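Local coordinates for RagB/SusD domain protein (Flavobacterium johnsoniae, PDB 5J5U) that binds chitin as a SusD-like protein, probably a lipoprotein that presents the polysaccharide at the outer membrane for uptake and breakdown, at residues A104-V109 / T159-S164; L192-S197 / K206-A211; L276-T281 / A378-A383; E300-G305 / W309-G314. All coordinates share one frame; numbering follows the deposited sequence.

Interaction 1: A104-V109 / T159-S164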
loop_
_atom_site.group_PDB
_atom_site.type_symbol
_atom_site.label_atom_id
_atom_site.label_comp_id
_atom_site.label_asym_id
_atom_site.label_seq_id
_atom_site.Cartn_x
_atom_site.Cartn_y
_atom_site.Cartn_z
ATOM N N ALA A 104 -10.502 3.633 17.305
ATOM C CA ALA A 104 -10.682 4.784 16.465
ATOM C C ALA A 104 -9.352 5.491 16.237
ATOM O O ALA A 104 -9.043 5.864 15.110
ATOM C CB ALA A 104 -11.693 5.726 17.072
ATOM N N LYS A 105 -8.553 5.652 17.288
ATOM C CA LYS A 105 -7.276 6.368 17.140
ATOM C C LYS A 105 -6.339 5.617 16.189
ATOM O O LYS A 105 -5.685 6.238 15.321
ATOM C CB LYS A 105 -6.597 6.590 18.500
ATOM C CG LYS A 105 -7.005 7.911 19.162
ATOM C CD LYS A 105 -6.376 8.098 20.535
ATOM C CE LYS A 105 -6.642 6.895 21.417
ATOM N NZ LYS A 105 -6.246 7.125 22.818
ATOM N N ILE A 106 -6.306 4.285 16.328
ATOM C CA ILE A 106 -5.526 3.449 15.422
ATOM C C ILE A 106 -6.077 3.644 14.007
ATOM O O ILE A 106 -5.317 3.894 13.067
ATOM C CB ILE A 106 -5.556 1.961 15.846
ATOM C CG1 ILE A 106 -4.894 1.800 17.210
ATOM C CG2 ILE A 106 -4.787 1.093 14.881
ATOM C CD1 ILE A 106 -5.069 0.439 17.795
ATOM N N MET A 107 -7.406 3.615 13.882
ATOM C CA MET A 107 -8.014 3.844 12.585
ATOM C C MET A 107 -7.489 5.162 12.030
ATOM O O MET A 107 -7.093 5.225 10.860
ATOM C CB MET A 107 -9.545 3.883 12.671
ATOM C CG MET A 107 -10.203 2.532 12.808
ATOM S SD MET A 107 -9.967 1.445 11.397
ATOM C CE MET A 107 -10.804 2.309 10.079
ATOM N N LYS A 108 -7.436 6.189 12.884
ATOM C CA LYS A 108 -7.174 7.528 12.384
ATOM C C LYS A 108 -5.778 7.585 11.793
ATOM O O LYS A 108 -5.549 8.300 10.808
ATOM C CB LYS A 108 -7.353 8.586 13.467
ATOM C CG LYS A 108 -6.843 9.963 13.041
ATOM C CD LYS A 108 -7.723 11.092 13.543
ATOM C CE LYS A 108 -7.274 11.608 14.887
ATOM N NZ LYS A 108 -5.811 11.825 14.972
ATOM N N VAL A 109 -4.868 6.772 12.333
ATOM C CA VAL A 109 -3.514 6.769 11.787
ATOM C C VAL A 109 -3.555 6.131 10.390
ATOM O O VAL A 109 -3.028 6.688 9.435
ATOM C CB VAL A 109 -2.513 6.047 12.725
ATOM C CG1 VAL A 109 -1.138 5.948 12.071
ATOM C CG2 VAL A 109 -2.414 6.786 14.070
ATOM N N THR A 159 -1.099 0.659 24.677
ATOM C CA THR A 159 -1.206 0.591 26.131
ATOM C C THR A 159 -2.664 0.721 26.633
ATOM O O THR A 159 -3.054 0.099 27.622
ATOM C CB THR A 159 -0.311 1.666 26.761
ATOM O OG1 THR A 159 1.051 1.425 26.363
ATOM C CG2 THR A 159 -0.421 1.662 28.282
ATOM N N GLN A 160 -3.471 1.513 25.938
ATOM C CA GLN A 160 -4.824 1.840 26.381
ATOM C C GLN A 160 -5.825 0.695 26.183
ATOM O O GLN A 160 -6.756 0.536 26.973
ATOM C CB GLN A 160 -5.289 3.096 25.652
ATOM C CG GLN A 160 -6.753 3.450 25.764
ATOM C CD GLN A 160 -7.058 4.797 25.111
ATOM O OE1 GLN A 160 -6.146 5.580 24.832
ATOM N NE2 GLN A 160 -8.334 5.064 24.858
ATOM N N LEU A 161 -5.634 -0.106 25.137
ATOM C CA LEU A 161 -6.471 -1.296 24.915
ATOM C C LEU A 161 -6.397 -2.236 26.125
ATOM O O LEU A 161 -5.326 -2.751 26.456
ATOM C CB LEU A 161 -6.039 -2.029 23.639
ATOM C CG LEU A 161 -6.437 -1.350 22.327
ATOM C CD1 LEU A 161 -5.843 -2.069 21.129
ATOM C CD2 LEU A 161 -7.943 -1.305 22.216
ATOM N N ASN A 162 -7.527 -2.473 26.780
ATOM C CA ASN A 162 -7.490 -3.222 28.035
ATOM C C ASN A 162 -8.753 -4.067 28.250
ATOM O O ASN A 162 -9.798 -3.805 27.661
ATOM C CB ASN A 162 -7.280 -2.221 29.190
ATOM C CG ASN A 162 -7.209 -2.872 30.560
ATOM O OD1 ASN A 162 -8.026 -3.717 30.926
ATOM N ND2 ASN A 162 -6.220 -2.453 31.341
ATOM N N ALA A 163 -8.641 -5.081 29.104
ATOM C CA ALA A 163 -9.755 -5.975 29.432
ATOM C C ALA A 163 -10.959 -5.210 29.994
ATOM O O ALA A 163 -12.095 -5.670 29.920
ATOM C CB ALA A 163 -9.297 -7.030 30.423
ATOM N N SER A 164 -10.691 -4.042 30.569
ATOM C CA SER A 164 -11.722 -3.220 31.188
ATOM C C SER A 164 -12.102 -1.997 30.347
ATOM O O SER A 164 -12.682 -1.038 30.870
ATOM C CB SER A 164 -11.238 -2.751 32.564
ATOM O OG SER A 164 -10.383 -3.715 33.159
#

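Interaction 2: L192-S197 / K206-A211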
loop_
_atom_site.group_PDB
_atom_site.type_symbol
_atom_site.label_atom_id
_atom_site.label_comp_id
_atom_site.label_asym_id
_atom_site.label_seq_id
_atom_site.Cartn_x
_atom_site.Cartn_y
_atom_site.Cartn_z
ATOM N N LEU A 192 5.626 2.668 9.905
ATOM C CA LEU A 192 5.984 4.086 10.001
ATOM C C LEU A 192 7.466 4.235 10.405
ATOM O O LEU A 192 8.175 5.113 9.898
ATOM C CB LEU A 192 5.047 4.797 10.980
ATOM C CG LEU A 192 3.587 4.725 10.506
ATOM C CD1 LEU A 192 2.610 5.057 11.588
ATOM C CD2 LEU A 192 3.342 5.620 9.310
ATOM N N ALA A 193 7.939 3.367 11.297
ATOM C CA ALA A 193 9.322 3.436 11.728
ATOM C C ALA A 193 10.253 3.226 10.568
ATOM O O ALA A 193 11.199 3.988 10.381
ATOM C CB ALA A 193 9.616 2.402 12.814
ATOM N N MET A 194 9.992 2.193 9.769
ATOM C CA MET A 194 10.865 1.944 8.625
ATOM C C MET A 194 10.743 3.076 7.618
ATOM O O MET A 194 11.733 3.444 6.968
ATOM C CB MET A 194 10.560 0.592 7.980
ATOM C CG MET A 194 10.921 -0.600 8.895
ATOM S SD MET A 194 12.594 -0.586 9.625
ATOM C CE MET A 194 12.291 0.248 11.134
ATOM N N ARG A 195 9.556 3.670 7.514
ATOM C CA ARG A 195 9.395 4.684 6.478
ATOM C C ARG A 195 10.296 5.913 6.746
ATOM O O ARG A 195 10.693 6.593 5.810
ATOM C CB ARG A 195 7.926 5.096 6.329
ATOM C CG ARG A 195 7.662 5.842 5.026
ATOM C CD ARG A 195 6.331 5.424 4.419
ATOM N NE ARG A 195 6.338 4.025 3.997
ATOM C CZ ARG A 195 5.251 3.269 3.958
ATOM N NH1 ARG A 195 4.084 3.796 4.298
ATOM N NH2 ARG A 195 5.325 1.997 3.570
ATOM N N ILE A 196 10.618 6.196 8.005
ATOM C CA ILE A 196 11.533 7.305 8.299
ATOM C C ILE A 196 12.975 6.889 8.578
ATOM O O ILE A 196 13.708 7.622 9.235
ATOM C CB ILE A 196 11.044 8.157 9.488
ATOM C CG1 ILE A 196 10.898 7.290 10.740
ATOM C CG2 ILE A 196 9.744 8.867 9.127
ATOM C CD1 ILE A 196 10.562 8.070 11.980
ATOM N N SER A 197 13.392 5.742 8.047
ATOM C CA SER A 197 14.738 5.229 8.296
ATOM C C SER A 197 15.794 6.141 7.680
ATOM O O SER A 197 16.874 6.304 8.240
ATOM C CB SER A 197 14.897 3.810 7.733
ATOM O OG SER A 197 14.771 3.816 6.321
ATOM N N LYS A 206 14.487 3.490 17.208
ATOM C CA LYS A 206 13.764 3.503 18.472
ATOM C C LYS A 206 12.347 2.942 18.319
ATOM O O LYS A 206 11.912 2.078 19.088
ATOM C CB LYS A 206 13.707 4.933 19.014
ATOM C CG LYS A 206 13.002 5.075 20.350
ATOM C CD LYS A 206 12.822 6.543 20.714
ATOM C CE LYS A 206 12.237 6.696 22.099
ATOM N NZ LYS A 206 11.687 8.067 22.248
ATOM N N GLN A 207 11.639 3.435 17.308
ATOM C CA GLN A 207 10.247 3.069 17.096
ATOM C C GLN A 207 10.078 1.636 16.537
ATOM O O GLN A 207 9.088 0.955 16.842
ATOM C CB GLN A 207 9.598 4.086 16.170
ATOM C CG GLN A 207 9.582 5.475 16.742
ATOM C CD GLN A 207 8.640 5.611 17.907
ATOM O OE1 GLN A 207 7.722 4.809 18.072
ATOM N NE2 GLN A 207 8.860 6.633 18.728
ATOM N N ALA A 208 11.023 1.194 15.709
ATOM C CA ALA A 208 11.032 -0.188 15.231
ATOM C C ALA A 208 11.162 -1.148 16.388
ATOM O O ALA A 208 10.313 -2.012 16.575
ATOM C CB ALA A 208 12.141 -0.418 14.289
ATOM N N LYS A 209 12.254 -0.999 17.137
ATOM C CA LYS A 209 12.466 -1.762 18.362
ATOM C C LYS A 209 11.216 -1.772 19.245
ATOM O O LYS A 209 10.750 -2.848 19.643
ATOM C CB LYS A 209 13.651 -1.203 19.150
ATOM C CG LYS A 209 14.162 -2.165 20.215
ATOM C CD LYS A 209 15.351 -1.600 20.960
ATOM C CE LYS A 209 15.759 -2.508 22.107
ATOM N NZ LYS A 209 16.902 -1.901 22.831
ATOM N N ALA A 210 10.670 -0.589 19.548
ATOM C CA ALA A 210 9.455 -0.503 20.371
ATOM C C ALA A 210 8.292 -1.321 19.792
ATOM O O ALA A 210 7.589 -2.043 20.526
ATOM C CB ALA A 210 9.038 0.928 20.545
ATOM N N ALA A 211 8.112 -1.228 18.473
ATOM C CA ALA A 211 7.043 -1.952 17.797
ATOM C C ALA A 211 7.256 -3.450 17.958
ATOM O O ALA A 211 6.346 -4.198 18.320
ATOM C CB ALA A 211 6.990 -1.573 16.322
#

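Interaction 3: L276-T281 / A378-A383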
loop_
_atom_site.group_PDB
_atom_site.type_symbol
_atom_site.label_atom_id
_atom_site.label_comp_id
_atom_site.label_asym_id
_atom_site.label_seq_id
_atom_site.Cartn_x
_atom_site.Cartn_y
_atom_site.Cartn_z
ATOM N N LEU A 276 3.483 -17.005 -9.110
ATOM C CA LEU A 276 3.331 -16.712 -10.541
ATOM C C LEU A 276 1.933 -17.018 -11.107
ATOM O O LEU A 276 1.269 -16.126 -11.669
ATOM C CB LEU A 276 4.385 -17.481 -11.345
ATOM C CG LEU A 276 4.341 -17.303 -12.863
ATOM C CD1 LEU A 276 4.556 -15.842 -13.211
ATOM C CD2 LEU A 276 5.404 -18.160 -13.548
ATOM N N LYS A 277 1.494 -18.271 -10.955
ATOM C CA LYS A 277 0.190 -18.713 -11.477
ATOM C C LYS A 277 -0.959 -18.468 -10.501
ATOM O O LYS A 277 -2.135 -18.513 -10.890
ATOM C CB LYS A 277 0.231 -20.204 -11.856
ATOM C CG LYS A 277 1.401 -20.595 -12.728
ATOM C CD LYS A 277 1.496 -22.114 -12.854
ATOM C CE LYS A 277 2.398 -22.527 -13.997
ATOM N NZ LYS A 277 2.462 -24.007 -14.110
ATOM N N MET A 278 -0.628 -18.210 -9.237
ATOM C CA MET A 278 -1.646 -17.771 -8.292
ATOM C C MET A 278 -2.136 -16.384 -8.704
ATOM O O MET A 278 -3.265 -16.009 -8.406
ATOM C CB MET A 278 -1.094 -17.738 -6.862
ATOM C CG MET A 278 -0.498 -19.066 -6.382
ATOM S SD MET A 278 0.181 -18.995 -4.710
ATOM C CE MET A 278 -1.316 -18.655 -3.774
ATOM N N LEU A 279 -1.271 -15.625 -9.383
ATOM C CA LEU A 279 -1.578 -14.239 -9.761
ATOM C C LEU A 279 -1.947 -14.092 -11.242
ATOM O O LEU A 279 -2.919 -13.428 -11.574
ATOM C CB LEU A 279 -0.383 -13.314 -9.445
ATOM C CG LEU A 279 0.007 -13.113 -7.982
ATOM C CD1 LEU A 279 1.367 -12.444 -7.851
ATOM C CD2 LEU A 279 -1.050 -12.319 -7.258
ATOM N N ALA A 280 -1.154 -14.699 -12.125
ATOM C CA ALA A 280 -1.290 -14.478 -13.567
ATOM C C ALA A 280 -2.003 -15.616 -14.320
ATOM O O ALA A 280 -1.803 -16.798 -14.040
ATOM C CB ALA A 280 0.073 -14.257 -14.175
ATOM N N THR A 281 -2.806 -15.246 -15.308
ATOM C CA THR A 281 -3.370 -16.205 -16.225
ATOM C C THR A 281 -2.410 -16.364 -17.403
ATOM O O THR A 281 -1.735 -15.402 -17.797
ATOM C CB THR A 281 -4.727 -15.763 -16.741
ATOM O OG1 THR A 281 -4.565 -14.585 -17.538
ATOM C CG2 THR A 281 -5.684 -15.497 -15.590
ATOM N N ALA A 378 -5.404 -21.186 -5.425
ATOM C CA ALA A 378 -5.043 -22.528 -5.008
ATOM C C ALA A 378 -3.782 -22.446 -4.180
ATOM O O ALA A 378 -2.764 -21.947 -4.661
ATOM C CB ALA A 378 -4.845 -23.426 -6.207
ATOM N N PRO A 379 -3.852 -22.906 -2.920
ATOM C CA PRO A 379 -2.672 -22.842 -2.053
ATOM C C PRO A 379 -1.494 -23.559 -2.679
ATOM O O PRO A 379 -1.664 -24.611 -3.284
ATOM C CB PRO A 379 -3.130 -23.525 -0.753
ATOM C CG PRO A 379 -4.479 -24.120 -1.048
ATOM C CD PRO A 379 -5.048 -23.380 -2.202
ATOM N N ALA A 380 -0.318 -22.958 -2.583
ATOM C CA ALA A 380 0.880 -23.573 -3.108
ATOM C C ALA A 380 1.325 -24.673 -2.165
ATOM O O ALA A 380 1.178 -24.555 -0.951
ATOM C CB ALA A 380 1.981 -22.539 -3.272
ATOM N N SER A 381 1.864 -25.747 -2.724
ATOM C CA SER A 381 2.336 -26.852 -1.910
ATOM C C SER A 381 3.470 -26.363 -1.020
ATOM O O SER A 381 4.319 -25.584 -1.461
ATOM C CB SER A 381 2.800 -28.012 -2.792
ATOM O OG SER A 381 4.056 -27.711 -3.379
ATOM N N GLN A 382 3.480 -26.828 0.226
ATOM C CA GLN A 382 4.528 -26.469 1.177
ATOM C C GLN A 382 5.916 -26.802 0.640
ATOM O O GLN A 382 6.887 -26.092 0.911
ATOM C CB GLN A 382 4.301 -27.175 2.520
ATOM C CG GLN A 382 5.231 -26.693 3.614
ATOM C CD GLN A 382 5.112 -25.203 3.871
ATOM O OE1 GLN A 382 4.009 -24.661 3.929
ATOM N NE2 GLN A 382 6.251 -24.527 3.996
ATOM N N ALA A 383 6.004 -27.864 -0.151
ATOM C CA ALA A 383 7.281 -28.264 -0.724
ATOM C C ALA A 383 7.809 -27.197 -1.685
ATOM O O ALA A 383 9.002 -26.891 -1.680
ATOM C CB ALA A 383 7.146 -29.603 -1.432
#

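Interaction 4: E300-G305 / W309-G314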
loop_
_atom_site.group_PDB
_atom_site.type_symbol
_atom_site.label_atom_id
_atom_site.label_comp_id
_atom_site.label_asym_id
_atom_site.label_seq_id
_atom_site.Cartn_x
_atom_site.Cartn_y
_atom_site.Cartn_z
ATOM N N GLU A 300 4.138 -13.995 -19.565
ATOM C CA GLU A 300 4.814 -12.737 -19.855
ATOM C C GLU A 300 3.912 -11.565 -19.489
ATOM O O GLU A 300 2.708 -11.604 -19.743
ATOM C CB GLU A 300 5.224 -12.662 -21.333
ATOM C CG GLU A 300 6.334 -13.638 -21.726
ATOM C CD GLU A 300 6.491 -13.817 -23.241
ATOM O OE1 GLU A 300 5.655 -13.310 -24.026
ATOM O OE2 GLU A 300 7.465 -14.478 -23.647
ATOM N N GLY A 301 4.488 -10.530 -18.882
ATOM C CA GLY A 301 3.732 -9.338 -18.549
ATOM C C GLY A 301 3.762 -8.320 -19.678
ATOM O O GLY A 301 4.389 -8.543 -20.717
ATOM N N VAL A 302 3.081 -7.198 -19.476
ATOM C CA VAL A 302 3.073 -6.119 -20.458
ATOM C C VAL A 302 4.119 -5.097 -20.032
ATOM O O VAL A 302 4.126 -4.656 -18.882
ATOM C CB VAL A 302 1.674 -5.426 -20.578
ATOM C CG1 VAL A 302 1.753 -4.219 -21.534
ATOM C CG2 VAL A 302 0.601 -6.414 -21.050
ATOM N N ARG A 303 4.997 -4.725 -20.960
ATOM C CA ARG A 303 6.020 -3.725 -20.692
ATOM C C ARG A 303 5.394 -2.380 -20.279
ATOM O O ARG A 303 4.467 -1.887 -20.939
ATOM C CB ARG A 303 6.907 -3.533 -21.934
ATOM C CG ARG A 303 8.019 -2.480 -21.804
ATOM C CD ARG A 303 9.318 -3.089 -21.318
ATOM N NE ARG A 303 10.374 -2.093 -21.132
ATOM C CZ ARG A 303 11.676 -2.378 -21.022
ATOM N NH1 ARG A 303 12.110 -3.639 -21.107
ATOM N NH2 ARG A 303 12.551 -1.391 -20.850
ATOM N N PRO A 304 5.903 -1.789 -19.187
ATOM C CA PRO A 304 5.452 -0.453 -18.764
ATOM C C PRO A 304 5.590 0.563 -19.898
ATOM O O PRO A 304 6.588 0.574 -20.605
ATOM C CB PRO A 304 6.387 -0.113 -17.596
ATOM C CG PRO A 304 6.836 -1.463 -17.068
ATOM C CD PRO A 304 6.936 -2.344 -18.295
ATOM N N GLY A 305 4.562 1.380 -20.091
ATOM C CA GLY A 305 4.554 2.359 -21.158
ATOM C C GLY A 305 3.911 1.814 -22.419
ATOM O O GLY A 305 3.716 2.538 -23.386
ATOM N N TRP A 309 -2.970 -3.489 -26.552
ATOM C CA TRP A 309 -3.190 -3.705 -27.978
ATOM C C TRP A 309 -1.919 -3.451 -28.806
ATOM O O TRP A 309 -1.904 -3.696 -30.014
ATOM C CB TRP A 309 -4.323 -2.817 -28.486
ATOM C CG TRP A 309 -4.135 -1.336 -28.165
ATOM C CD1 TRP A 309 -3.419 -0.413 -28.894
ATOM C CD2 TRP A 309 -4.693 -0.615 -27.049
ATOM N NE1 TRP A 309 -3.496 0.839 -28.288
ATOM C CE2 TRP A 309 -4.277 0.739 -27.165
ATOM C CE3 TRP A 309 -5.494 -0.980 -25.966
ATOM C CZ2 TRP A 309 -4.637 1.718 -26.230
ATOM C CZ3 TRP A 309 -5.853 0.004 -25.041
ATOM C CH2 TRP A 309 -5.418 1.333 -25.184
ATOM N N GLU A 310 -0.852 -3.003 -28.145
ATOM C CA GLU A 310 0.425 -2.763 -28.817
ATOM C C GLU A 310 1.377 -3.921 -28.573
ATOM O O GLU A 310 2.464 -3.944 -29.125
ATOM C CB GLU A 310 1.080 -1.461 -28.328
ATOM C CG GLU A 310 0.292 -0.188 -28.589
ATOM C CD GLU A 310 0.956 1.042 -27.983
ATOM O OE1 GLU A 310 1.582 0.928 -26.905
ATOM O OE2 GLU A 310 0.873 2.122 -28.597
ATOM N N VAL A 311 0.989 -4.861 -27.719
ATOM C CA VAL A 311 1.823 -6.033 -27.476
ATOM C C VAL A 311 2.064 -6.795 -28.803
ATOM O O VAL A 311 1.135 -6.990 -29.589
ATOM C CB VAL A 311 1.171 -6.975 -26.413
ATOM C CG1 VAL A 311 2.021 -8.218 -26.178
ATOM C CG2 VAL A 311 0.960 -6.230 -25.090
ATOM N N VAL A 312 3.309 -7.187 -29.077
ATOM C CA VAL A 312 3.570 -7.963 -30.292
ATOM C C VAL A 312 2.828 -9.298 -30.166
ATOM O O VAL A 312 3.100 -10.088 -29.262
ATOM C CB VAL A 312 5.081 -8.198 -30.544
ATOM C CG1 VAL A 312 5.294 -9.128 -31.751
ATOM C CG2 VAL A 312 5.801 -6.875 -30.739
ATOM N N GLY A 313 1.855 -9.512 -31.045
ATOM C CA GLY A 313 0.967 -10.652 -30.913
ATOM C C GLY A 313 -0.413 -10.263 -30.401
ATOM O O GLY A 313 -1.295 -11.107 -30.294
ATOM N N GLY A 314 -0.603 -8.988 -30.060
ATOM C CA GLY A 314 -1.877 -8.523 -29.516
ATOM C C GLY A 314 -2.014 -8.881 -28.051
ATOM O O GLY A 314 -1.123 -9.533 -27.489
HETATM O O HOH W 1 2.799 2.965 -25.931
#

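Interaction 1: A104-V109 / T159-S164
The amide of Gln160 meets the ammonium group of Lys105 between helices 98-119 and 143-160, two members of the helical scaffold of this SusD-like fold, whose family belongs to the TPR clan. The ammonium does not sit over a face of the amide: NZ lies 27° from the carbonyl plane, with a C=O...donor angle of 122°. Lys105 NZ is 2.5 Å from Gln160 OE1, a short hydrogen bond whose exact length carries little weight at 2.30 Å resolution. The amide nitrogen is also engaged, since NE2 donates to Asn101 OD1 and to Ser98 O near the start of helix 98-119. Bonds at both ends fix which way round the amide lies. With CG anti to the backbone N (chi1 168°) and the chain extended beyond it, Gln160 reaches across at about a right angle to the lysine. An alanine in place of Gln160 is likely to leave the Lys105 ammonium without its carbonyl partner, and Asn101 OD1 and Ser98 O without the amide donor. The apolar half of the contact is a single methyl pair, Ile106 CD1 to Leu161 CD1 at 4.2 Å. Both residues are buried, and helix 178-195 adjoins them through Ala185 and Trp181. Leu161 is also where the backbone leaves the helix. Just beyond, Asn162 forms an Asx turn: Ser164 N donates to Asn162 OD1 over 2.7 Å, and Ser164 OG reaches that oxygen from the same face of the amide plane at 3.2 Å.

Interaction 2: L192-S197 / K206-A211
Ala193 and Ala208 bring two helices close enough for their backbones nearly to touch, their CA atoms being 5.3 Å apart. Van der Waals packing makes up the contact between the two segments. The methyl of Ala193 presses on backbone as well as side chain, with Ala193 CB 3.4 Å from Ala208 N and 3.8 Å from Gln207 CB. Its distance to the other methyl is longer, 4.1 Å from Ala193 CB to Ala208 CB. Met194 comes in beside this pair. Its CG is anti to the carbonyl carbon, and bends at chi2 (-50°) and chi3 (91°) curl the thioether back so that the terminal methyl meets Ala208. The separation of 3.2 Å from Met194 CE to Ala208 CB is tighter than normal carbon contact, so the exact placing of that methyl is doubtful.

Polar interactions flank the packing and lead to other residues. Gln207 lends only its CB to the interface; a bend at chi2 (-70°) carries the amide off, where OE1 accepts from Arg189 NE and NE2 donates to Glu203 OE2. Arg195 points to another side of its helix and forms salt bridges with Asp117 and Glu417. Backbone bonding closes the helix end: Ser197 N donates to Met194 O over 3.0 Å as Ile196 departs from helical angles. Ala208 and Ala211 continue the contact onto Leu190, one turn earlier. Helix 201-214 thus folds back against helix 178-195 after a short link, a helical hairpin with small residues at its interface, consistent with the family's place in the TPR clan.

Interaction 3: L276-T281 / A378-A383
Met278 reaches from the short helix 276-279 to Ala378 and Ala380, and its side chain makes the whole contact from this segment. Its CB heads toward the other segment but is still 5.0 Å from Ala378 O. CG, anti to the carbonyl carbon (chi1 -56°), is the first atom to draw near, 4.0 Å from Ala378 O. The chain then runs straight through chi2 (179°), which brings the sulfur within reach of both alanines: Met278 SD lies 4.2 Å from Ala378 O and 4.2 Å from Ala380 CB. At chi3 (64°) it bends, and the terminal methyl swings to the carbonyl, with Met278 CE 3.7 Å from Ala378 O. The thioether therefore folds around one backbone oxygen while its sulfur rests on one methyl. These are van der Waals distances, and the 107 Å² buried between the segments makes this a modest contact.

On the far side the geometry is set by an extended backbone. Residues 378 to 381 have angles close to polyproline II, which turns the CB of Ala380 toward Met278 and that of Pro379 away from it. Ser381 ends this run at the N-cap of helix 382-391, where its side chain caps a backbone N. Leu372 and Ala377, in the loop after helix 357-371, also touch Met278, so the methionine is buried although Ala378 is exposed. Helix 276-279, leading straight into strand 280-281 and its partner 320-321, is in this way packed against the linker between helices 357-371 and 382-391.

Interaction 4: E300-G305 / W309-G314
Val302 and Val311 meet methyl to methyl across a fold-back of the long loop joining strands 280-281 and 320-321, where the second segment forms a type II beta turn from Val311 to Gly314. Both valines adopt the same conformation: CG1 is anti to the backbone N (chi1 175° in Val302 and 179° in Val311), which places CG2 beside that nitrogen. Only one branch of Val311 does the touching. Its CG2 lies against both methyls of Val302, at 4.1 Å from Val302 CG2 and 4.2 Å from Val302 CG1, so it rests across the fork of the facing valine as the two side chains cross obliquely. Ala318 adds to the packing on the buried Val302.

The turn is closed by Gly314 N donating to Val311 O over 2.7 Å, and the backbone angles of Gly313 would drive a CB into the preceding carbonyl, a constraint met by glycine. Glu310 starts with CG anti to its carbonyl carbon (chi1 -62°) and then extends, bringing its carboxylate near Gly305. OE1 also accepts from Phe307 N inside the bend, which anchors that oxygen, while Gly305 O receives Asn435 ND2. The two acceptors are 4.4 Å apart, Glu310 OE1 to Gly305 O, and one water bridges them, donating to Gly305 O at 2.7 Å and to Glu310 OE1 at 2.6 Å.

Overall arrangement
From the N terminus, interaction 1 comes first, joining helix 98-119 to the end of helix 143-160 across about fifty residues. Interaction 2 follows in series and closes a short link between helices 178-195 and 201-214. Their centres are about 19 Å apart, and they touch where Val109 CG1 lies 3.9 Å from Leu192 CD1, so both belong to one continuous helical block. Interaction 3 spans nearly a hundred residues, tying helix 276-279 to the linker before helix 382-391. Within that span interaction 4 closes a bend of three residues; their nearest atoms are about 6 Å apart, without contact. Interaction 4 lies across the chain's centre from interactions 1 and 2.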